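Local coordinates for secreted protein (Streptomyces lividans TK24, PDB 5LXZ), which is probably a mononuclear copper-radical oxidase of the AA5 family, related to galactose oxidase, with a Kelch beta-propeller that carries its active-site copper, at residues Met114-Glu119 against Val148-Ala153; Gly130-Gly135 against Arg194-Ser199; Glu190-Val195 against Tyr207-Lys212. The protein carries 1 engineered substitution. All blocks are in the same frame, centred on the assembly; numbering follows the deposited sequence.

Interaction 1: residues Met114-Glu119 against Val148-Ala153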
loop_
_atom_site.group_PDB
_atom_site.type_symbol
_atom_site.label_atom_id
_atom_site.label_comp_id
_atom_site.label_asym_id
_atom_site.label_seq_id
_atom_site.Cartn_x
_atom_site.Cartn_y
_atom_site.Cartn_z
ATOM N N MET A 114 15.596 0.393 20.674
ATOM C CA MET A 114 16.218 -0.918 20.654
ATOM C C MET A 114 15.417 -1.867 21.520
ATOM O O MET A 114 15.109 -1.543 22.690
ATOM C CB MET A 114 17.625 -0.791 21.237
ATOM C CG MET A 114 18.475 -2.046 21.221
ATOM S SD MET A 114 18.939 -2.561 19.561
ATOM C CE MET A 114 19.846 -1.145 18.966
ATOM N N VAL A 115 15.058 -3.027 20.977
ATOM C CA VAL A 115 14.383 -4.057 21.769
ATOM C C VAL A 115 15.461 -5.006 22.217
ATOM O O VAL A 115 15.993 -5.765 21.429
ATOM C CB VAL A 115 13.302 -4.781 20.985
ATOM C CG1 VAL A 115 12.649 -5.868 21.854
ATOM C CG2 VAL A 115 12.308 -3.767 20.477
ATOM N N VAL A 116 15.796 -4.992 23.508
ATOM C CA VAL A 116 16.829 -5.870 24.004
ATOM C C VAL A 116 16.173 -7.182 24.397
ATOM O O VAL A 116 15.133 -7.181 25.068
ATOM C CB VAL A 116 17.595 -5.250 25.191
ATOM C CG1 VAL A 116 18.751 -6.138 25.622
ATOM C CG2 VAL A 116 18.033 -3.809 24.894
ATOM N N HIS A 117 16.805 -8.266 23.986
ATOM C CA HIS A 117 16.374 -9.635 24.210
ATOM C C HIS A 117 17.264 -10.272 25.265
ATOM O O HIS A 117 18.452 -10.134 25.204
ATOM C CB HIS A 117 16.504 -10.451 22.931
ATOM C CG HIS A 117 15.461 -10.167 21.914
ATOM N ND1 HIS A 117 15.297 -8.917 21.359
ATOM C CD2 HIS A 117 14.542 -10.960 21.335
ATOM C CE1 HIS A 117 14.308 -8.952 20.490
ATOM N NE2 HIS A 117 13.843 -10.177 20.442
ATOM N N ASN A 118 16.647 -10.939 26.248
ATOM C CA ASN A 118 17.378 -11.710 27.253
ATOM C C ASN A 118 16.881 -13.146 27.178
ATOM O O ASN A 118 15.723 -13.420 27.524
ATOM C CB ASN A 118 17.140 -11.107 28.622
ATOM C CG ASN A 118 17.781 -11.919 29.738
ATOM O OD1 ASN A 118 18.669 -12.742 29.516
ATOM N ND2 ASN A 118 17.341 -11.650 30.972
ATOM N N GLU A 119 17.759 -14.041 26.714
ATOM C CA GLU A 119 17.449 -15.461 26.602
ATOM C C GLU A 119 17.670 -16.220 27.919
ATOM O O GLU A 119 17.402 -17.393 27.977
ATOM C CB GLU A 119 18.303 -16.101 25.513
ATOM C CG GLU A 119 18.061 -15.485 24.143
ATOM C CD GLU A 119 18.668 -16.291 23.015
ATOM O OE1 GLU A 119 19.590 -17.090 23.266
ATOM O OE2 GLU A 119 18.215 -16.107 21.873
ATOM N N VAL A 148 18.430 0.241 31.191
ATOM C CA VAL A 148 17.303 -0.598 30.878
ATOM C C VAL A 148 17.391 -1.911 31.622
ATOM O O VAL A 148 18.468 -2.559 31.663
ATOM C CB VAL A 148 17.139 -0.866 29.354
ATOM C CG1 VAL A 148 18.366 -1.557 28.755
ATOM C CG2 VAL A 148 15.840 -1.651 29.069
ATOM N N LEU A 149 16.245 -2.289 32.167
ATOM C CA LEU A 149 16.047 -3.523 32.872
ATOM C C LEU A 149 15.382 -4.486 31.924
ATOM O O LEU A 149 14.227 -4.292 31.537
ATOM C CB LEU A 149 15.140 -3.300 34.080
ATOM C CG LEU A 149 14.719 -4.581 34.800
ATOM C CD1 LEU A 149 15.966 -5.178 35.436
ATOM C CD2 LEU A 149 13.648 -4.288 35.846
ATOM N N VAL A 150 16.111 -5.526 31.538
ATOM C CA VAL A 150 15.586 -6.518 30.639
ATOM C C VAL A 150 15.208 -7.709 31.483
ATOM O O VAL A 150 16.090 -8.294 32.123
ATOM C CB VAL A 150 16.622 -6.958 29.581
ATOM C CG1 VAL A 150 15.914 -7.785 28.511
ATOM C CG2 VAL A 150 17.351 -5.770 28.990
ATOM N N PRO A 151 13.917 -8.057 31.505
ATOM C CA PRO A 151 13.493 -9.131 32.425
ATOM C C PRO A 151 14.075 -10.461 32.041
ATOM O O PRO A 151 14.522 -10.673 30.890
ATOM C CB PRO A 151 11.967 -9.188 32.279
ATOM C CG PRO A 151 11.579 -8.070 31.360
ATOM C CD PRO A 151 12.800 -7.514 30.706
ATOM N N ARG A 152 14.064 -11.376 33.005
ATOM C CA ARG A 152 14.372 -12.762 32.751
ATOM C C ARG A 152 13.495 -13.280 31.631
ATOM O O ARG A 152 12.376 -12.823 31.445
ATOM C CB ARG A 152 14.158 -13.620 34.022
ATOM C CG ARG A 152 12.716 -13.856 34.429
ATOM C CD ARG A 152 12.630 -14.513 35.806
ATOM N NE ARG A 152 11.350 -15.206 35.971
ATOM C CZ ARG A 152 10.281 -14.697 36.585
ATOM N NH1 ARG A 152 10.330 -13.482 37.115
ATOM N NH2 ARG A 152 9.159 -15.405 36.677
ATOM N N ALA A 153 14.028 -14.228 30.873
ATOM C CA ALA A 153 13.248 -15.020 29.963
ATOM C C ALA A 153 12.209 -15.793 30.771
ATOM O O ALA A 153 12.501 -16.223 31.870
ATOM C CB ALA A 153 14.140 -15.961 29.184
#
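The amide nitrogen of Asn118 is held by two carbonyls: ND2 donates to Pro151 O at 3.0 Å across the contact and also to the carbonyl of Lys123. The first of these bonds is bent, 142° at the hydrogen, and the donor sits above the plane of the proline carbonyl instead of in it. The other end of the amide is engaged too, because OD1 accepts from the backbone N of Asn120, and with both ends tied the amide can hardly turn over. With CG anti to the backbone N (chi1 176°), the side chain reaches out to the Pro151-Arg152 backbone and lies against it, ND2 coming 3.6 Å from Arg152 CA.

Beside this polar grip the contact is aliphatic. Val150 divides its two methyls: CG1 rests on Asn118 CB at 3.5 Å and on the carbonyl oxygen of Val116, while CG2 meets Val116 CG1 at 3.7 Å, the two valine side chains crossing at about a right angle. Farther along, the methyl of Ala153 abuts Asn118 O, 3.4 Å from CB. The axes of strands 114-118 and 148-150 stay 8.1 Å apart at an angle of 40°, so side chains fill the interval and no backbone ladder forms between them. Leu127 of strand 125-127, which pairs with 148-150, touches both Val116 and Val148.

Apolar packing thus joins the two strands, while the buried amide pays for its burial with three hydrogen bonds and ties the extended chain after Val150 to strand 111-118.

Interaction 2: residues Gly130-Gly135 against Arg194-Ser199. With PO4 (phosphate ion), chain F.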
loop_
_atom_site.group_PDB
_atom_site.type_symbol
_atom_site.label_atom_id
_atom_site.label_comp_id
_atom_site.label_asym_id
_atom_site.label_seq_id
_atom_site.Cartn_x
_atom_site.Cartn_y
_atom_site.Cartn_z
ATOM N N GLY A 130 24.717 4.493 28.481
ATOM C CA GLY A 130 25.975 4.517 27.777
ATOM C C GLY A 130 26.385 3.153 27.242
ATOM O O GLY A 130 27.480 3.014 26.704
ATOM N N THR A 131 25.481 2.181 27.316
ATOM C CA THR A 131 25.707 0.883 26.664
ATOM C C THR A 131 25.718 1.094 25.148
ATOM O O THR A 131 24.840 1.773 24.604
ATOM C CB THR A 131 24.647 -0.133 27.087
ATOM O OG1 THR A 131 24.789 -0.422 28.480
ATOM C CG2 THR A 131 24.737 -1.474 26.313
ATOM N N LYS A 132 26.705 0.469 24.501
ATOM C CA LYS A 132 26.884 0.536 23.055
ATOM C C LYS A 132 26.326 -0.709 22.410
ATOM O O LYS A 132 26.545 -1.820 22.896
ATOM C CB LYS A 132 28.347 0.639 22.716
ATOM C CG LYS A 132 28.940 2.011 22.966
ATOM C CD LYS A 132 30.437 2.037 22.747
ATOM C CE LYS A 132 30.983 3.456 22.862
ATOM N NZ LYS A 132 32.345 3.481 22.268
ATOM N N PHE A 133 25.563 -0.499 21.332
ATOM C CA PHE A 133 24.905 -1.562 20.582
ATOM C C PHE A 133 25.419 -1.417 19.174
ATOM O O PHE A 133 25.331 -0.333 18.610
ATOM C CB PHE A 133 23.404 -1.344 20.580
ATOM C CG PHE A 133 22.762 -1.455 21.910
ATOM C CD1 PHE A 133 22.688 -0.335 22.738
ATOM C CD2 PHE A 133 22.189 -2.651 22.331
ATOM C CE1 PHE A 133 22.059 -0.437 23.972
ATOM C CE2 PHE A 133 21.551 -2.751 23.575
ATOM C CZ PHE A 133 21.499 -1.632 24.381
ATOM N N THR A 134 25.944 -2.500 18.582
ATOM C CA THR A 134 26.550 -2.431 17.238
ATOM C C THR A 134 25.830 -3.420 16.319
ATOM O O THR A 134 25.681 -4.581 16.654
ATOM C CB THR A 134 28.048 -2.708 17.300
ATOM O OG1 THR A 134 28.643 -1.742 18.171
ATOM C CG2 THR A 134 28.696 -2.600 15.964
ATOM N N GLY A 135 25.398 -2.940 15.151
ATOM C CA GLY A 135 24.623 -3.775 14.249
ATOM C C GLY A 135 25.528 -4.837 13.657
ATOM O O GLY A 135 26.583 -4.544 13.069
ATOM N N ARG A 194 24.844 -6.344 18.657
ATOM C CA ARG A 194 25.709 -6.863 19.699
ATOM C C ARG A 194 25.792 -5.835 20.822
ATOM O O ARG A 194 25.947 -4.686 20.566
ATOM C CB ARG A 194 27.108 -7.143 19.118
ATOM C CG ARG A 194 27.940 -8.061 20.026
ATOM C CD ARG A 194 29.357 -8.238 19.481
ATOM N NE ARG A 194 30.180 -7.068 19.702
ATOM C CZ ARG A 194 30.889 -6.814 20.807
ATOM N NH1 ARG A 194 30.822 -7.619 21.844
ATOM N NH2 ARG A 194 31.620 -5.716 20.880
ATOM N N VAL A 195 25.674 -6.290 22.068
ATOM C CA VAL A 195 25.849 -5.426 23.229
ATOM C C VAL A 195 27.305 -5.426 23.632
ATOM O O VAL A 195 27.830 -6.456 24.065
ATOM C CB VAL A 195 25.006 -5.922 24.406
ATOM C CG1 VAL A 195 25.177 -4.981 25.606
ATOM C CG2 VAL A 195 23.548 -6.024 23.991
ATOM N N GLN A 196 27.960 -4.288 23.469
ATOM C CA GLN A 196 29.388 -4.202 23.785
ATOM C C GLN A 196 29.633 -4.332 25.295
ATOM O O GLN A 196 28.882 -3.811 26.097
ATOM C CB GLN A 196 29.973 -2.893 23.308
ATOM C CG GLN A 196 29.951 -2.727 21.805
ATOM C CD GLN A 196 30.808 -1.575 21.323
ATOM O OE1 GLN A 196 31.706 -1.066 22.046
ATOM N NE2 GLN A 196 30.558 -1.151 20.103
ATOM N N GLY A 197 30.687 -5.058 25.648
ATOM C CA GLY A 197 31.098 -5.179 27.045
ATOM C C GLY A 197 30.597 -6.390 27.784
ATOM O O GLY A 197 31.044 -6.627 28.883
ATOM N N LEU A 198 29.685 -7.164 27.196
ATOM C CA LEU A 198 29.301 -8.445 27.754
ATOM C C LEU A 198 30.238 -9.562 27.241
ATOM O O LEU A 198 30.819 -9.463 26.149
ATOM C CB LEU A 198 27.866 -8.773 27.358
ATOM C CG LEU A 198 26.777 -7.752 27.698
ATOM C CD1 LEU A 198 25.427 -8.312 27.275
ATOM C CD2 LEU A 198 26.740 -7.433 29.192
ATOM N N SER A 199 30.348 -10.643 28.008
ATOM C CA SER A 199 31.132 -11.808 27.591
ATOM C C SER A 199 30.420 -13.059 28.040
ATOM O O SER A 199 29.417 -12.990 28.763
ATOM C CB SER A 199 32.565 -11.768 28.157
ATOM O OG SER A 199 32.560 -11.421 29.531
HETATM P P PO4 F . 31.840 -4.956 17.192
HETATM O O1 PO4 F . 32.595 -4.537 18.446
HETATM O O2 PO4 F . 30.442 -5.336 17.563
HETATM O O3 PO4 F . 31.915 -3.790 16.197
HETATM O O4 PO4 F . 32.532 -6.105 16.560
HETATM O O HOH W 1 28.595 -1.062 26.134
#
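Strands 132-135 and 194-195 meet as an antiparallel ladder of backbone bonds. Thr134 and Arg194 form the hydrogen-bonded pair, with Arg194 N to Thr134 O at 2.8 Å and Thr134 N to Arg194 O at 3.0 Å. One step on, Phe133 and Val195 are a non-hydrogen-bonded pair, after which Gln196 N reaches Lys132 O at 2.9 Å and carries the ladder past the end of the strand. A water then extends it, accepting from Lys132 N and donating to Gln196 O.

The side chains divide between two faces. On one, Phe133 and Val195 lie side by side, with Val195 CG2 3.9 Å from Phe133 CE2; the other methyl, CG1, meets Thr131 CG2. Leu127, Met114 and Val116 pack against the same phenylalanine, making this the buried side. On the other face Gln196 NE2 donates to Thr134 OG1 at 2.8 Å, the hydroxyl lying almost in the amide plane. That hydroxyl is also hydrogen-bonded to Thr141 OG1 of the next strand, 141-144. Gln196, extended beyond CG, lays its amide over Lys132 CB, and OE1 comes 3.4 Å from Lys132 CD.

Arg194, on the Thr134 face, bends at chi3 (75°) and holds a phosphate, probably from the crystallisation liquor, by two bonds. NE points at O2 almost straight (173° at the hydrogen), while NH2 donates to O1 less directly; Thr134 CG2 borders the same ion.

Beyond the ladder, a type II beta turn from Val195 to Leu198, with Gly197 at positive phi, redirects the chain toward helix 200-205. The whole is a strand pairing with one buried and one solvent-facing side, as expected in the wall of a beta barrel.

Interaction 3: residues Glu190-Val195 against Tyr207-Lys212. With PO4 (phosphate ion), chain F; EDO (1,2-ethanediol), chain Q.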
loop_
_atom_site.group_PDB
_atom_site.type_symbol
_atom_site.label_atom_id
_atom_site.label_comp_id
_atom_site.label_asym_id
_atom_site.label_seq_id
_atom_site.Cartn_x
_atom_site.Cartn_y
_atom_site.Cartn_z
ATOM N N GLU A 190 16.017 -3.288 9.714
ATOM C CA GLU A 190 16.230 -4.000 10.955
ATOM C C GLU A 190 17.620 -4.624 11.003
ATOM O O GLU A 190 18.104 -5.177 10.011
ATOM C CB GLU A 190 15.208 -5.116 11.050
ATOM C CG GLU A 190 15.291 -5.986 12.295
ATOM C CD GLU A 190 14.344 -7.159 12.235
ATOM O OE1 GLU A 190 13.146 -6.894 12.034
ATOM O OE2 GLU A 190 14.810 -8.317 12.438
ATOM N N ASP A 191 18.220 -4.639 12.183
ATOM C CA ASP A 191 19.413 -5.423 12.420
ATOM C C ASP A 191 19.368 -6.001 13.841
ATOM O O ASP A 191 18.555 -5.588 14.645
ATOM C CB ASP A 191 20.704 -4.630 12.155
ATOM C CG ASP A 191 21.902 -5.504 11.815
ATOM O OD1 ASP A 191 21.782 -6.779 11.703
ATOM O OD2 ASP A 191 22.994 -4.906 11.637
ATOM N N ASN A 192 20.208 -6.994 14.048
ATOM C CA ASN A 192 20.494 -7.595 15.334
ATOM C C ASN A 192 21.754 -6.943 15.829
ATOM O O ASN A 192 22.759 -6.845 15.070
ATOM C CB ASN A 192 20.675 -9.103 15.144
ATOM C CG ASN A 192 20.890 -9.866 16.411
ATOM O OD1 ASN A 192 21.750 -9.550 17.198
ATOM N ND2 ASN A 192 20.174 -10.984 16.536
ATOM N N TYR A 193 21.732 -6.486 17.072
ATOM C CA TYR A 193 22.777 -5.649 17.623
ATOM C C TYR A 193 23.524 -6.370 18.716
ATOM O O TYR A 193 22.903 -6.916 19.616
ATOM C CB TYR A 193 22.196 -4.336 18.193
ATOM C CG TYR A 193 21.808 -3.406 17.079
ATOM C CD1 TYR A 193 20.630 -3.617 16.355
ATOM C CD2 TYR A 193 22.620 -2.378 16.683
ATOM C CE1 TYR A 193 20.280 -2.800 15.297
ATOM C CE2 TYR A 193 22.301 -1.562 15.613
ATOM C CZ TYR A 193 21.121 -1.766 14.910
ATOM O OH TYR A 193 20.849 -0.957 13.803
ATOM N N ARG A 194 24.844 -6.344 18.657
ATOM C CA ARG A 194 25.709 -6.863 19.699
ATOM C C ARG A 194 25.792 -5.835 20.822
ATOM O O ARG A 194 25.947 -4.686 20.566
ATOM C CB ARG A 194 27.108 -7.143 19.118
ATOM C CG ARG A 194 27.940 -8.061 20.026
ATOM C CD ARG A 194 29.357 -8.238 19.481
ATOM N NE ARG A 194 30.180 -7.068 19.702
ATOM C CZ ARG A 194 30.889 -6.814 20.807
ATOM N NH1 ARG A 194 30.822 -7.619 21.844
ATOM N NH2 ARG A 194 31.620 -5.716 20.880
ATOM N N VAL A 195 25.674 -6.290 22.068
ATOM C CA VAL A 195 25.849 -5.426 23.229
ATOM C C VAL A 195 27.305 -5.426 23.632
ATOM O O VAL A 195 27.830 -6.456 24.065
ATOM C CB VAL A 195 25.006 -5.922 24.406
ATOM C CG1 VAL A 195 25.177 -4.981 25.606
ATOM C CG2 VAL A 195 23.548 -6.024 23.991
ATOM N N TYR A 207 20.993 -9.664 23.343
ATOM C CA TYR A 207 21.238 -8.921 22.075
ATOM C C TYR A 207 20.087 -7.979 21.822
ATOM O O TYR A 207 19.036 -8.085 22.437
ATOM C CB TYR A 207 21.398 -9.895 20.909
ATOM C CG TYR A 207 20.221 -10.776 20.688
ATOM C CD1 TYR A 207 20.076 -11.973 21.408
ATOM C CD2 TYR A 207 19.207 -10.416 19.820
ATOM C CE1 TYR A 207 18.978 -12.764 21.221
ATOM C CE2 TYR A 207 18.097 -11.215 19.642
ATOM C CZ TYR A 207 17.984 -12.380 20.355
ATOM O OH TYR A 207 16.865 -13.164 20.136
ATOM N N GLY A 208 20.272 -7.058 20.882
ATOM C CA GLY A 208 19.252 -6.093 20.549
ATOM C C GLY A 208 18.686 -6.359 19.179
ATOM O O GLY A 208 19.379 -6.963 18.334
ATOM N N ILE A 209 17.452 -5.978 18.998
ATOM C CA ILE A 209 16.845 -5.876 17.645
ATOM C C ILE A 209 16.256 -4.502 17.499
ATOM O O ILE A 209 15.487 -4.064 18.350
ATOM C CB ILE A 209 15.750 -6.925 17.395
ATOM C CG1 ILE A 209 16.304 -8.329 17.606
ATOM C CG2 ILE A 209 15.158 -6.755 15.984
ATOM C CD1 ILE A 209 17.119 -8.897 16.484
ATOM N N ALA A 210 16.553 -3.804 16.401
ATOM C CA ALA A 210 15.955 -2.527 16.166
ATOM C C ALA A 210 15.589 -2.448 14.709
ATOM O O ALA A 210 16.308 -3.001 13.888
ATOM C CB ALA A 210 16.918 -1.413 16.490
ATOM N N GLN A 211 14.516 -1.737 14.428
ATOM C CA GLN A 211 14.212 -1.277 13.086
ATOM C C GLN A 211 15.093 -0.100 12.740
ATOM O O GLN A 211 16.109 0.143 13.420
ATOM C CB GLN A 211 12.728 -0.930 12.977
ATOM C CG GLN A 211 11.815 -2.067 13.309
ATOM C CD GLN A 211 12.031 -3.254 12.421
ATOM O OE1 GLN A 211 12.240 -3.113 11.202
ATOM N NE2 GLN A 211 12.080 -4.420 13.026
ATOM N N LYS A 212 14.794 0.625 11.687
ATOM C CA LYS A 212 15.602 1.775 11.310
ATOM C C LYS A 212 15.874 2.713 12.486
ATOM O O LYS A 212 14.977 3.033 13.271
ATOM C CB LYS A 212 15.001 2.541 10.156
ATOM C CG LYS A 212 13.696 3.205 10.443
ATOM C CD LYS A 212 13.368 4.262 9.391
ATOM C CE LYS A 212 12.201 5.095 9.924
ATOM N NZ LYS A 212 11.845 6.253 9.059
HETATM P P PO4 F . 31.840 -4.956 17.192
HETATM O O1 PO4 F . 32.595 -4.537 18.446
HETATM O O2 PO4 F . 30.442 -5.336 17.563
HETATM O O3 PO4 F . 31.915 -3.790 16.197
HETATM O O4 PO4 F . 32.532 -6.105 16.560
HETATM C C1 EDO Q . 14.588 -12.219 10.756
HETATM O O1 EDO Q . 14.986 -12.601 9.442
HETATM C C2 EDO Q . 14.272 -10.742 10.677
HETATM O O2 EDO Q . 13.461 -10.227 11.729
HETATM O O HOH W 2 18.527 -0.852 12.556
#
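The carboxylate of Glu190 meets the amide of Gln211 with their planes at right angles, just before strand 191-195 begins and just after 206-210 ends. Gln211 NE2 donates to Glu190 OE1 at 2.9 Å, on the anti side of the oxygen and tilted out of the carboxylate plane. The glutamine gets there by a bend at chi2 (-59°), and its OE1 is fixed in turn by the backbone N of Gly319. Glu190 CG also packs on Ile209 CG2 at 3.8 Å. Shortening Glu190 to an alanine is likely to deprive the Gln211 amide nitrogen of this acceptor and to open a gap beside Ile209.

The ladder itself is antiparallel, with Asp191-Ala210 and Tyr193-Gly208 as hydrogen-bonded pairs, the shortest bond being Tyr193 N to Gly208 O at 2.7 Å. The Asn192 amide lies beside Tyr207, its plane 20° from that of the ring, with ND2 3.5 Å from CD2, while its OD1 accepts from Lys136 NZ. On the opposite face Tyr193 CE1 touches Ala210 CB at 3.8 Å, and the phenol is hydrogen-bonded to Asn138 ND2.

Strand 191-195 lies in its sheet between 132-135 and 206-210, and 206-210 pairs on its far edge with 111-118.

All three contacts lie within the GlxA beta-barrel domain. Interactions 2 and 3 are ladders on either edge of strand 191-195, sharing Arg194 and Val195, whereas interaction 1 joins strand 111-118 to a strand of a separate two-stranded sheet through side chains. Interaction 1 is the most buried; the other two are only partly so, interaction 2 with a polar, phosphate-binding outer face and interaction 3 with a carboxylate-amide bond at its end. Met114, from the first segment of interaction 1, meets residues of both ladders, its CE reaching the Tyr193 ring of interaction 3. Backbone pairing of Val115 with Ile209 and His117 with Tyr207 ties interactions 1 and 3 together.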